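Local coordinates for protein cysteine desulfurase (Thermococcus onnurineus, PDB 5B89) that probably catalyses the pyridoxal-phosphate-dependent removal of sulfur from L-cysteine, passing it to a sulfur carrier and releasing L-alanine, at residues I38-T43 against E404-V409; V183-G188 against T389-F394; A215-V220 against R314-L319; G326-E329 against P333-G336. All blocks are in the same frame, centred on the assembly; numbering follows the deposited sequence.

Overall arrangement
Read from the N terminus, the chain first lays down 38-43, whose partner on helix 400-415 comes some 360 residues later; interaction 1 therefore closes a loop that holds the other three. Inside it, interaction 2 joins the loop 183-188 beside the cofactor to strand 389-393, and within that second loop interactions 3 and 4 follow in series. Both of these use helix 309-329, first against 215-220 and then, after a short turn, against 333-336. Strands 38-39 and 389-393 belong to the same four-stranded sheet, and F40 O meets S393 N at 2.9 Å. Interactions 1 and 2 both reach the bound alanine; interaction 4 packs against each of them.

Interaction 1: residues I38-T43 against E404-V409; sequences IYFDNT and ETFLGV. With ALA (alanine), chain H.
The ring of F40 has the CG2 methyl of I38 over one face, 3.5 Å above the plane and displaced toward the rim, while F406 CB comes to its edge, near the ring plane. Across the contact the two phenyl rings form an offset edge-to-face pair: the edge of F40 is turned toward the face of F406, with centroids 5.9 Å apart and planes at 66°. The touching atom is F40 CE2, 3.8 Å from F406 CB. With CG of F406 anti to its own backbone nitrogen (chi1 161°), the ring hangs off the helix beside F40. F394 adds a further edge-to-face ring to F40, extending the aromatic cluster.

Beside this pair, nearer the surface, I38 CD1 meets T405 CG2 at 3.7 Å. The methyl of T405 faces the strand, whereas its hydroxyl OG1 is hydrogen-bonded to the carbonyl of E401 in the preceding helical turn.

At its far end 38-43 reaches the substrate pocket, where T43 O lies 3.4 Å from CA of the bound alanine. Helix 400-415 packed on a four-stranded mixed sheet, with 38-39 as an outer strand, is the layered alpha/beta arrangement of the small domain in class-V, fold-type I pyridoxal-phosphate enzymes.

Interaction 2: residues V183-G188 against T389-F394; sequences VSNALG and TVRASF. With ALA (alanine), chain H; PLP (pyridoxal-5'-phosphate), chain G.
N185 and R391 meet at the carboxylate of the bound alanine, the product-binding site of a fold-type I pyridoxal-phosphate enzyme, where a loop following a strand of the large sheet faces strand 389-393.

The main interaction is a pair of hydrogen bonds between the guanidinium of R391 and the carboxylate, probably strengthened by their opposite charges. NH1 lies 2.8 Å from alanine O, which sits at the edge of the group near its plane, and NH2 lies 3.1 Å from alanine OXT, with a nearly straight N-H...O angle of 169°. Extended as far as CD, the arginine chain then bends (chi3 71°) to present this pair. D41 is a long, weak ion-pair partner of NH2.

Neutral amide groups of N185 complete the grip. Its ND2 donates to alanine O at 2.7 Å, so that oxygen receives two bonds; ND2 is also bonded to the carbonyl of H375. Its backbone O accepts from R391 NH1 at 3.1 Å, approached from above the carbonyl plane. One loop residue thus holds both the ligand and the arginine that binds it. The loop itself is folded by an ST motif, in which S184 OG accepts from L187 N at 3.0 Å and, in an ST turn, from A186 N.

By van der Waals contact, N185 also reaches the cofactor, its CB lying 3.2 Å from the phenolic O3 of pyridoxal phosphate.

Interaction 3: residues A215-V220 against R314-L319; sequences AGHMEV and RQEHKL
A buried histidine-carboxylate hydrogen bond joins the loop after strand 206-210, a strand of the large sheet, to helix 309-329: H217 on the loop meets E316 on the helix. The bond is short, 2.6 Å from ND1 to OE1, with an N-H...O angle of 164°. OE1 lies in the plane of the imidazole, at the edge where ND1 sits, and receives the proton on its syn lone pair, the side that faces OE2. Imidazole and carboxylate planes stand 72° apart, so the acid is turned well out of the ring plane although the bonded oxygen remains within it. E316 leans toward the loop with its chain extended beyond CG, carrying the carboxylate off the helix to the histidine.

A water makes a second bridge. It donates to H217 O at 2.7 Å and to E316 OE2 at 3.2 Å. Ring and backbone of the same histidine are consequently tied to both oxygens of one glutamate, which should fix the rotation of the carboxylate. A short bond to a buried acid would probably also draw positive charge onto the imidazole.

H395 covers the site from a third part of the chain: its ring meets that of H217, with the planes at about 35°, and it also touches E316. The side chain of H217 lies about 5 Å from that of Q213, which binds the cofactor, and about 9 Å from the pyridoxal phosphate itself. The arrangement is a buried histidine-carboxylate pair near the cofactor site, joining a loop of the large sheet to helix 309-329.

Interaction 4: residues G326-E329 against P333-G336; sequences GLDE and PWYG
Helix 309-329 ends and, after three intervening residues, the chain returns beside it as the irregular segment 333-336, bringing the CA atoms of L327 and P333 to 7.0 Å. Two neighbouring helical residues receive the indole of W334, one through carbon and one through oxygen.

The polar half is a hydrogen bond from W334 NE1 to D328 OD1, 2.9 Å long and bent, with an N-H...O angle of 143°. Its acceptor lies somewhat out of the indole plane, and the donor reaches OD1 from well above the carboxylate plane. Aspartate and indole planes are inclined by 32°. Placed between the backbone nitrogen and the carbonyl carbon (chi1 57°), CG of W334 directs the pyrrole side of the indole at the helix.

Such a return is the helix-to-strand connection of the small alpha/beta domain: the segment leads on to strand 346-349, and it already pairs through backbone hydrogen bonds with S348 of that strand (from Y335) and with N350 just after it (from P333).

The apolar half is made by L327 CB, 4.0 Å from W334 CD1. L327 points into the layer between helix and sheet, where it also packs on V347 and F349; W334 packs on F349 as well. R338 makes a cation-pi contact with the indole, while its NH1 is hydrogen-bonded to the carbonyl oxygens of W334 and G336.

Interaction 1: residues I38-T43 against E404-V409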
loop_
_atom_site.group_PDB
_atom_site.type_symbol
_atom_site.label_atom_id
_atom_site.label_comp_id
_atom_site.label_asym_id
_atom_site.label_seq_id
_atom_site.Cartn_x
_atom_site.Cartn_y
_atom_site.Cartn_z
ATOM N N ILE B 38 7.523 -17.247 22.260
ATOM C CA ILE B 38 6.161 -17.172 22.730
ATOM C C ILE B 38 5.761 -15.781 22.223
ATOM O O ILE B 38 6.175 -14.817 22.735
ATOM C CB ILE B 38 6.074 -17.252 24.247
ATOM C CG1 ILE B 38 6.427 -18.666 24.680
ATOM C CG2 ILE B 38 4.668 -16.937 24.710
ATOM C CD1 ILE B 38 6.436 -18.859 26.182
ATOM N N TYR B 39 4.983 -15.755 21.163
ATOM C CA TYR B 39 4.597 -14.512 20.510
ATOM C C TYR B 39 3.249 -13.974 21.042
ATOM O O TYR B 39 2.222 -14.431 20.682
ATOM C CB TYR B 39 4.534 -14.697 18.977
ATOM C CG TYR B 39 4.357 -13.409 18.199
ATOM C CD1 TYR B 39 5.410 -12.598 17.917
ATOM C CD2 TYR B 39 3.120 -13.026 17.797
ATOM C CE1 TYR B 39 5.232 -11.431 17.230
ATOM C CE2 TYR B 39 2.942 -11.870 17.113
ATOM C CZ TYR B 39 3.997 -11.088 16.831
ATOM O OH TYR B 39 3.810 -9.935 16.156
ATOM N N PHE B 40 3.375 -12.961 21.879
ATOM C CA PHE B 40 2.252 -12.283 22.508
ATOM C C PHE B 40 2.148 -10.817 22.044
ATOM O O PHE B 40 1.843 -9.969 22.788
ATOM C CB PHE B 40 2.371 -12.334 24.050
ATOM C CG PHE B 40 2.042 -13.690 24.689
ATOM C CD1 PHE B 40 1.566 -14.739 23.980
ATOM C CD2 PHE B 40 2.211 -13.860 26.033
ATOM C CE1 PHE B 40 1.262 -15.939 24.578
ATOM C CE2 PHE B 40 1.903 -15.044 26.653
ATOM C CZ PHE B 40 1.442 -16.093 25.930
ATOM N N ASP B 41 2.427 -10.589 20.774
ATOM C CA ASP B 41 2.337 -9.226 20.222
ATOM C C ASP B 41 1.447 -9.194 18.989
ATOM O O ASP B 41 1.708 -8.508 18.066
ATOM C CB ASP B 41 3.697 -8.628 19.908
ATOM C CG ASP B 41 3.661 -7.096 19.760
ATOM O OD1 ASP B 41 2.725 -6.482 20.231
ATOM O OD2 ASP B 41 4.579 -6.601 19.156
ATOM N N ASN B 42 0.377 -9.975 19.063
ATOM C CA ASN B 42 -0.570 -10.134 17.947
ATOM C C ASN B 42 -1.353 -8.843 17.621
ATOM O O ASN B 42 -1.758 -8.714 16.461
ATOM C CB ASN B 42 -1.514 -11.316 18.236
ATOM C CG ASN B 42 -0.749 -12.611 18.177
ATOM O OD1 ASN B 42 -0.366 -13.078 17.083
ATOM N ND2 ASN B 42 -0.409 -13.118 19.286
ATOM N N THR B 43 -1.538 -7.963 18.569
ATOM C CA THR B 43 -2.225 -6.666 18.330
ATOM C C THR B 43 -1.397 -5.872 17.349
ATOM O O THR B 43 -1.996 -5.134 16.489
ATOM C CB THR B 43 -2.488 -5.957 19.634
ATOM O OG1 THR B 43 -3.467 -6.768 20.304
ATOM C CG2 THR B 43 -3.082 -4.625 19.421
ATOM N N GLU B 404 1.161 -20.107 30.937
ATOM C CA GLU B 404 1.767 -20.575 32.184
ATOM C C GLU B 404 3.274 -20.242 32.243
ATOM O O GLU B 404 3.769 -19.877 33.240
ATOM C CB GLU B 404 1.494 -22.045 32.414
ATOM C CG GLU B 404 0.036 -22.462 32.530
ATOM C CD GLU B 404 -0.648 -22.015 33.786
ATOM O OE1 GLU B 404 -0.029 -21.479 34.642
ATOM O OE2 GLU B 404 -1.835 -22.232 33.840
ATOM N N THR B 405 3.968 -20.361 31.115
ATOM C CA THR B 405 5.356 -19.984 31.072
ATOM C C THR B 405 5.503 -18.490 31.389
ATOM O O THR B 405 6.283 -18.111 32.144
ATOM C CB THR B 405 5.967 -20.335 29.716
ATOM O OG1 THR B 405 5.843 -21.712 29.531
ATOM C CG2 THR B 405 7.427 -19.912 29.597
ATOM N N PHE B 406 4.665 -17.667 30.762
ATOM C CA PHE B 406 4.635 -16.256 30.961
ATOM C C PHE B 406 4.373 -15.936 32.432
ATOM O O PHE B 406 5.025 -15.137 32.968
ATOM C CB PHE B 406 3.541 -15.613 30.043
ATOM C CG PHE B 406 3.089 -14.261 30.452
ATOM C CD1 PHE B 406 3.752 -13.173 30.051
ATOM C CD2 PHE B 406 1.961 -14.086 31.202
ATOM C CE1 PHE B 406 3.352 -11.918 30.416
ATOM C CE2 PHE B 406 1.555 -12.832 31.572
ATOM C CZ PHE B 406 2.261 -11.750 31.181
ATOM N N LEU B 407 3.380 -16.585 33.016
ATOM C CA LEU B 407 3.039 -16.314 34.433
ATOM C C LEU B 407 4.211 -16.696 35.398
ATOM O O LEU B 407 4.467 -15.994 36.337
ATOM C CB LEU B 407 1.776 -17.020 34.823
ATOM C CG LEU B 407 0.442 -16.425 34.211
ATOM C CD1 LEU B 407 -0.689 -17.283 34.598
ATOM C CD2 LEU B 407 0.242 -15.003 34.672
ATOM N N GLY B 408 4.902 -17.729 35.014
ATOM C CA GLY B 408 6.106 -18.122 35.753
ATOM C C GLY B 408 7.216 -17.137 35.668
ATOM O O GLY B 408 7.866 -16.783 36.666
ATOM N N VAL B 409 7.415 -16.528 34.461
ATOM C CA VAL B 409 8.356 -15.484 34.355
ATOM C C VAL B 409 7.974 -14.173 35.058
ATOM O O VAL B 409 8.763 -13.544 35.707
ATOM C CB VAL B 409 8.732 -15.174 32.835
ATOM C CG1 VAL B 409 9.647 -13.977 32.671
ATOM C CG2 VAL B 409 9.213 -16.398 32.179
HETATM N N ALA H . -2.649 -1.213 16.142
HETATM C CA ALA H . -1.265 -1.831 16.443
HETATM C C ALA H . -0.631 -1.562 17.828
HETATM O O ALA H . -1.427 -1.204 18.729
HETATM C CB ALA H . -0.152 -1.543 15.416
HETATM O OXT ALA H . 0.592 -1.783 18.163
#

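Interaction 2: residues V183-G188 against T389-F394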
loop_
_atom_site.group_PDB
_atom_site.type_symbol
_atom_site.label_atom_id
_atom_site.label_comp_id
_atom_site.label_asym_id
_atom_site.label_seq_id
_atom_site.Cartn_x
_atom_site.Cartn_y
_atom_site.Cartn_z
ATOM N N VAL B 183 -12.770 -2.794 18.714
ATOM C CA VAL B 183 -11.928 -3.216 19.855
ATOM C C VAL B 183 -10.802 -2.267 20.026
ATOM O O VAL B 183 -10.130 -1.888 19.115
ATOM C CB VAL B 183 -11.344 -4.624 19.527
ATOM C CG1 VAL B 183 -10.351 -5.123 20.644
ATOM C CG2 VAL B 183 -12.445 -5.647 19.325
ATOM N N SER B 184 -10.523 -1.868 21.294
ATOM C CA SER B 184 -9.404 -1.089 21.665
ATOM C C SER B 184 -8.074 -1.875 21.652
ATOM O O SER B 184 -8.027 -2.889 22.324
ATOM C CB SER B 184 -9.599 -0.559 23.069
ATOM O OG SER B 184 -8.388 0.072 23.512
ATOM N N ASN B 185 -7.069 -1.373 20.946
ATOM C CA ASN B 185 -5.768 -2.021 20.888
ATOM C C ASN B 185 -4.979 -1.856 22.172
ATOM O O ASN B 185 -3.955 -2.458 22.295
ATOM C CB ASN B 185 -4.984 -1.442 19.712
ATOM C CG ASN B 185 -4.638 0.025 19.903
ATOM O OD1 ASN B 185 -5.545 0.866 20.164
ATOM N ND2 ASN B 185 -3.375 0.351 19.772
ATOM N N ALA B 186 -5.350 -0.942 23.055
ATOM C CA ALA B 186 -4.626 -0.729 24.298
ATOM C C ALA B 186 -5.309 -1.368 25.447
ATOM O O ALA B 186 -4.612 -1.922 26.335
ATOM C CB ALA B 186 -4.495 0.770 24.575
ATOM N N LEU B 187 -6.627 -1.226 25.566
ATOM C CA LEU B 187 -7.402 -1.807 26.601
ATOM C C LEU B 187 -8.056 -3.143 26.381
ATOM O O LEU B 187 -8.342 -3.886 27.319
ATOM C CB LEU B 187 -8.587 -0.875 27.019
ATOM C CG LEU B 187 -8.134 0.491 27.461
ATOM C CD1 LEU B 187 -9.318 1.451 27.589
ATOM C CD2 LEU B 187 -7.495 0.354 28.858
ATOM N N GLY B 188 -8.264 -3.542 25.116
ATOM C CA GLY B 188 -8.983 -4.750 24.810
ATOM C C GLY B 188 -10.488 -4.754 24.986
ATOM O O GLY B 188 -11.145 -5.737 24.765
ATOM N N THR B 389 1.804 1.010 29.017
ATOM C CA THR B 389 1.573 -0.293 29.575
ATOM C C THR B 389 2.408 -1.348 28.880
ATOM O O THR B 389 3.005 -1.096 27.882
ATOM C CB THR B 389 0.088 -0.763 29.388
ATOM O OG1 THR B 389 -0.175 -1.006 28.017
ATOM C CG2 THR B 389 -0.910 0.236 29.874
ATOM N N VAL B 390 2.412 -2.520 29.475
ATOM C CA VAL B 390 2.969 -3.708 28.889
ATOM C C VAL B 390 1.736 -4.380 28.299
ATOM O O VAL B 390 0.709 -4.354 28.890
ATOM C CB VAL B 390 3.646 -4.657 29.895
ATOM C CG1 VAL B 390 4.415 -5.699 29.109
ATOM C CG2 VAL B 390 4.608 -3.879 30.758
ATOM N N ARG B 391 1.863 -4.946 27.113
ATOM C CA ARG B 391 0.684 -5.538 26.441
ATOM C C ARG B 391 1.002 -6.889 25.867
ATOM O O ARG B 391 1.850 -7.017 24.986
ATOM C CB ARG B 391 0.141 -4.619 25.306
ATOM C CG ARG B 391 -1.158 -5.045 24.653
ATOM C CD ARG B 391 -1.410 -4.127 23.465
ATOM N NE ARG B 391 -0.486 -4.382 22.365
ATOM C CZ ARG B 391 -0.331 -3.647 21.313
ATOM N NH1 ARG B 391 -1.066 -2.561 21.170
ATOM N NH2 ARG B 391 0.550 -3.918 20.343
ATOM N N ALA B 392 0.278 -7.872 26.358
ATOM C CA ALA B 392 0.339 -9.225 25.843
ATOM C C ALA B 392 -0.954 -9.413 25.043
ATOM O O ALA B 392 -1.981 -9.122 25.512
ATOM C CB ALA B 392 0.428 -10.241 26.946
ATOM N N SER B 393 -0.863 -9.875 23.823
ATOM C CA SER B 393 -2.009 -10.035 22.968
ATOM C C SER B 393 -1.869 -11.329 22.202
ATOM O O SER B 393 -0.805 -11.741 21.837
ATOM C CB SER B 393 -2.163 -8.853 22.035
ATOM O OG SER B 393 -1.014 -8.663 21.346
ATOM N N PHE B 394 -3.008 -11.939 21.984
ATOM C CA PHE B 394 -3.107 -13.272 21.473
ATOM C C PHE B 394 -3.798 -13.546 20.155
ATOM O O PHE B 394 -4.501 -12.736 19.658
ATOM C CB PHE B 394 -3.901 -14.079 22.522
ATOM C CG PHE B 394 -3.422 -13.930 23.950
ATOM C CD1 PHE B 394 -2.180 -14.342 24.339
ATOM C CD2 PHE B 394 -4.281 -13.433 24.919
ATOM C CE1 PHE B 394 -1.776 -14.213 25.652
ATOM C CE2 PHE B 394 -3.880 -13.297 26.217
ATOM C CZ PHE B 394 -2.628 -13.692 26.585
HETATM N N ALA H . -2.649 -1.213 16.142
HETATM C CA ALA H . -1.265 -1.831 16.443
HETATM C C ALA H . -0.631 -1.562 17.828
HETATM O O ALA H . -1.427 -1.204 18.729
HETATM C CB ALA H . -0.152 -1.543 15.416
HETATM O OXT ALA H . 0.592 -1.783 18.163
HETATM N N1 PLP G . -6.869 0.959 14.755
HETATM C C2 PLP G . -6.738 -0.025 15.687
HETATM C C2A PLP G . -7.819 -0.275 16.715
HETATM C C3 PLP G . -5.537 -0.756 15.666
HETATM O O3 PLP G . -5.357 -1.751 16.569
HETATM C C4 PLP G . -4.568 -0.513 14.658
HETATM C C4A PLP G . -3.217 -1.328 14.728
HETATM C C5 PLP G . -4.844 0.481 13.684
HETATM C C6 PLP G . -5.994 1.237 13.744
HETATM C C5A PLP G . -3.782 0.775 12.629
HETATM O O4P PLP G . -3.656 -0.384 11.750
HETATM P P PLP G . -2.535 -0.209 10.695
HETATM O O1P PLP G . -2.524 -1.488 10.005
HETATM O O2P PLP G . -1.254 0.033 11.497
HETATM O O3P PLP G . -2.850 0.954 9.877
#

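Interaction 3: residues A215-V220 against R314-L319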
loop_
_atom_site.group_PDB
_atom_site.type_symbol
_atom_site.label_atom_id
_atom_site.label_comp_id
_atom_site.label_asym_id
_atom_site.label_seq_id
_atom_site.Cartn_x
_atom_site.Cartn_y
_atom_site.Cartn_z
ATOM N N ALA B 215 -11.130 -7.774 13.145
ATOM C CA ALA B 215 -11.135 -8.652 12.017
ATOM C C ALA B 215 -10.204 -9.863 12.235
ATOM O O ALA B 215 -9.012 -9.673 12.643
ATOM C CB ALA B 215 -10.695 -7.890 10.801
ATOM N N GLY B 216 -10.730 -11.050 11.966
ATOM C CA GLY B 216 -9.949 -12.275 12.213
ATOM C C GLY B 216 -9.940 -12.803 13.605
ATOM O O GLY B 216 -9.413 -13.936 13.851
ATOM N N HIS B 217 -10.440 -12.046 14.573
ATOM C CA HIS B 217 -10.484 -12.471 15.974
ATOM C C HIS B 217 -11.908 -12.718 16.428
ATOM O O HIS B 217 -12.090 -13.383 17.486
ATOM C CB HIS B 217 -9.885 -11.405 16.878
ATOM C CG HIS B 217 -8.414 -11.210 16.698
ATOM N ND1 HIS B 217 -7.468 -12.109 17.193
ATOM C CD2 HIS B 217 -7.726 -10.206 16.182
ATOM C CE1 HIS B 217 -6.282 -11.658 16.906
ATOM N NE2 HIS B 217 -6.402 -10.517 16.283
ATOM N N MET B 218 -12.890 -12.171 15.736
ATOM C CA MET B 218 -14.338 -12.346 16.085
ATOM C C MET B 218 -15.113 -11.976 14.836
ATOM O O MET B 218 -14.563 -11.427 13.867
ATOM C CB MET B 218 -14.651 -11.415 17.277
ATOM C CG MET B 218 -14.387 -9.968 16.962
ATOM S SD MET B 218 -14.536 -8.884 18.447
ATOM C CE MET B 218 -12.993 -9.435 19.228
ATOM N N GLU B 219 -16.432 -12.117 14.887
ATOM C CA GLU B 219 -17.244 -11.815 13.754
ATOM C C GLU B 219 -17.266 -10.347 13.454
ATOM O O GLU B 219 -17.477 -9.508 14.365
ATOM C CB GLU B 219 -18.688 -12.266 14.015
ATOM C CG GLU B 219 -19.584 -11.965 12.826
ATOM C CD GLU B 219 -21.034 -12.507 12.996
ATOM O OE1 GLU B 219 -21.441 -12.865 14.113
ATOM O OE2 GLU B 219 -21.754 -12.541 11.986
ATOM N N VAL B 220 -17.011 -10.027 12.172
ATOM C CA VAL B 220 -17.105 -8.693 11.685
ATOM C C VAL B 220 -18.036 -8.673 10.501
ATOM O O VAL B 220 -17.679 -9.264 9.486
ATOM C CB VAL B 220 -15.728 -8.055 11.321
ATOM C CG1 VAL B 220 -15.933 -6.703 10.636
ATOM C CG2 VAL B 220 -14.936 -7.905 12.591
ATOM N N ARG B 314 -13.057 -18.427 21.239
ATOM C CA ARG B 314 -13.025 -19.326 22.428
ATOM C C ARG B 314 -11.622 -19.558 22.955
ATOM O O ARG B 314 -11.369 -19.466 24.182
ATOM C CB ARG B 314 -13.722 -20.617 22.124
ATOM C CG ARG B 314 -15.222 -20.283 22.063
ATOM C CD ARG B 314 -16.169 -21.495 22.044
ATOM N NE ARG B 314 -16.129 -22.303 20.804
ATOM C CZ ARG B 314 -16.767 -22.000 19.679
ATOM N NH1 ARG B 314 -17.583 -20.919 19.593
ATOM N NH2 ARG B 314 -16.628 -22.833 18.639
ATOM N N GLN B 315 -10.657 -19.799 22.045
ATOM C CA GLN B 315 -9.335 -19.987 22.475
ATOM C C GLN B 315 -8.777 -18.775 23.140
ATOM O O GLN B 315 -8.115 -18.770 24.130
ATOM C CB GLN B 315 -8.443 -20.467 21.295
ATOM C CG GLN B 315 -6.978 -20.604 21.614
ATOM C CD GLN B 315 -6.590 -21.773 22.539
ATOM O OE1 GLN B 315 -7.501 -22.501 23.008
ATOM N NE2 GLN B 315 -5.366 -21.875 22.859
ATOM N N GLU B 316 -8.991 -17.598 22.494
ATOM C CA GLU B 316 -8.528 -16.346 23.045
ATOM C C GLU B 316 -9.102 -16.052 24.435
ATOM O O GLU B 316 -8.340 -15.558 25.270
ATOM C CB GLU B 316 -8.762 -15.182 22.026
ATOM C CG GLU B 316 -7.815 -15.298 20.792
ATOM C CD GLU B 316 -7.929 -14.130 19.869
ATOM O OE1 GLU B 316 -7.606 -14.238 18.704
ATOM O OE2 GLU B 316 -8.253 -13.051 20.308
ATOM N N HIS B 317 -10.367 -16.357 24.626
ATOM C CA HIS B 317 -10.963 -16.121 25.904
ATOM C C HIS B 317 -10.270 -16.964 26.989
ATOM O O HIS B 317 -10.046 -16.498 28.013
ATOM C CB HIS B 317 -12.430 -16.474 25.829
ATOM C CG HIS B 317 -13.069 -16.473 27.158
ATOM N ND1 HIS B 317 -13.438 -17.618 27.814
ATOM C CD2 HIS B 317 -13.271 -15.464 28.010
ATOM C CE1 HIS B 317 -13.890 -17.296 29.005
ATOM N NE2 HIS B 317 -13.800 -16.002 29.149
ATOM N N LYS B 318 -9.958 -18.203 26.677
ATOM C CA LYS B 318 -9.274 -19.059 27.644
ATOM C C LYS B 318 -7.950 -18.458 28.020
ATOM O O LYS B 318 -7.559 -18.482 29.139
ATOM C CB LYS B 318 -9.048 -20.482 27.115
ATOM C CG LYS B 318 -10.267 -21.337 26.885
ATOM C CD LYS B 318 -9.898 -22.698 26.341
ATOM C CE LYS B 318 -11.094 -23.435 25.811
ATOM N NZ LYS B 318 -10.802 -24.728 25.129
ATOM N N LEU B 319 -7.243 -17.934 27.029
ATOM C CA LEU B 319 -5.978 -17.318 27.330
ATOM C C LEU B 319 -6.030 -16.077 28.174
ATOM O O LEU B 319 -5.342 -15.876 29.122
ATOM C CB LEU B 319 -5.193 -17.044 25.977
ATOM C CG LEU B 319 -5.025 -18.191 25.052
ATOM C CD1 LEU B 319 -4.498 -17.687 23.684
ATOM C CD2 LEU B 319 -4.011 -19.195 25.653
HETATM O O HOH W 1 -11.402 -12.933 20.110
#

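Interaction 4: residues G326-E329 against P333-G336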
loop_
_atom_site.group_PDB
_atom_site.type_symbol
_atom_site.label_atom_id
_atom_site.label_comp_id
_atom_site.label_asym_id
_atom_site.label_seq_id
_atom_site.Cartn_x
_atom_site.Cartn_y
_atom_site.Cartn_z
ATOM N N GLY B 326 -4.081 -15.076 36.660
ATOM C CA GLY B 326 -2.698 -15.206 37.144
ATOM C C GLY B 326 -2.061 -13.887 37.554
ATOM O O GLY B 326 -1.270 -13.785 38.526
ATOM N N LEU B 327 -2.373 -12.795 36.885
ATOM C CA LEU B 327 -1.899 -11.528 37.244
ATOM C C LEU B 327 -2.503 -11.067 38.560
ATOM O O LEU B 327 -1.808 -10.382 39.361
ATOM C CB LEU B 327 -2.126 -10.492 36.076
ATOM C CG LEU B 327 -1.280 -10.769 34.816
ATOM C CD1 LEU B 327 -1.627 -9.658 33.804
ATOM C CD2 LEU B 327 0.188 -10.766 35.082
ATOM N N ASP B 328 -3.760 -11.380 38.745
ATOM C CA ASP B 328 -4.406 -11.038 40.018
ATOM C C ASP B 328 -3.673 -11.777 41.141
ATOM O O ASP B 328 -3.476 -11.165 42.218
ATOM C CB ASP B 328 -5.849 -11.419 40.029
ATOM C CG ASP B 328 -6.727 -10.492 39.217
ATOM O OD1 ASP B 328 -6.360 -9.341 39.016
ATOM O OD2 ASP B 328 -7.874 -10.894 39.041
ATOM N N GLU B 329 -3.299 -13.022 40.903
ATOM C CA GLU B 329 -2.588 -13.809 41.970
ATOM C C GLU B 329 -1.271 -13.133 42.272
ATOM O O GLU B 329 -0.796 -13.188 43.448
ATOM C CB GLU B 329 -2.390 -15.238 41.544
ATOM C CG GLU B 329 -3.576 -16.151 41.494
ATOM C CD GLU B 329 -3.324 -17.483 40.756
ATOM O OE1 GLU B 329 -4.147 -18.400 40.952
ATOM O OE2 GLU B 329 -2.374 -17.641 39.934
ATOM N N PRO B 333 -1.326 -5.166 38.433
ATOM C CA PRO B 333 -2.535 -4.547 37.870
ATOM C C PRO B 333 -2.723 -4.677 36.346
ATOM O O PRO B 333 -1.785 -4.528 35.645
ATOM C CB PRO B 333 -2.384 -3.089 38.247
ATOM C CG PRO B 333 -0.962 -2.857 38.215
ATOM C CD PRO B 333 -0.422 -4.041 38.933
ATOM N N TRP B 334 -3.940 -4.949 35.915
ATOM C CA TRP B 334 -4.246 -5.054 34.507
ATOM C C TRP B 334 -5.434 -4.170 34.180
ATOM O O TRP B 334 -6.235 -3.869 35.026
ATOM C CB TRP B 334 -4.410 -6.508 34.045
ATOM C CG TRP B 334 -5.414 -7.311 34.737
ATOM C CD1 TRP B 334 -5.226 -8.053 35.852
ATOM C CD2 TRP B 334 -6.777 -7.473 34.394
ATOM N NE1 TRP B 334 -6.347 -8.658 36.209
ATOM C CE2 TRP B 334 -7.338 -8.311 35.337
ATOM C CE3 TRP B 334 -7.577 -7.009 33.368
ATOM C CZ2 TRP B 334 -8.625 -8.699 35.279
ATOM C CZ3 TRP B 334 -8.859 -7.382 33.337
ATOM C CH2 TRP B 334 -9.378 -8.212 34.272
ATOM N N TYR B 335 -5.500 -3.779 32.919
ATOM C CA TYR B 335 -6.450 -2.824 32.434
ATOM C C TYR B 335 -7.527 -3.402 31.550
ATOM O O TYR B 335 -7.459 -4.497 31.121
ATOM C CB TYR B 335 -5.707 -1.672 31.749
ATOM C CG TYR B 335 -4.560 -1.103 32.569
ATOM C CD1 TYR B 335 -4.781 -0.177 33.532
ATOM C CD2 TYR B 335 -3.265 -1.502 32.360
ATOM C CE1 TYR B 335 -3.742 0.325 34.296
ATOM C CE2 TYR B 335 -2.238 -1.026 33.126
ATOM C CZ TYR B 335 -2.482 -0.101 34.085
ATOM O OH TYR B 335 -1.481 0.398 34.836
ATOM N N GLY B 336 -8.544 -2.605 31.353
ATOM C CA GLY B 336 -9.662 -3.051 30.567
ATOM C C GLY B 336 -10.765 -3.700 31.359
ATOM O O GLY B 336 -10.755 -3.793 32.526
#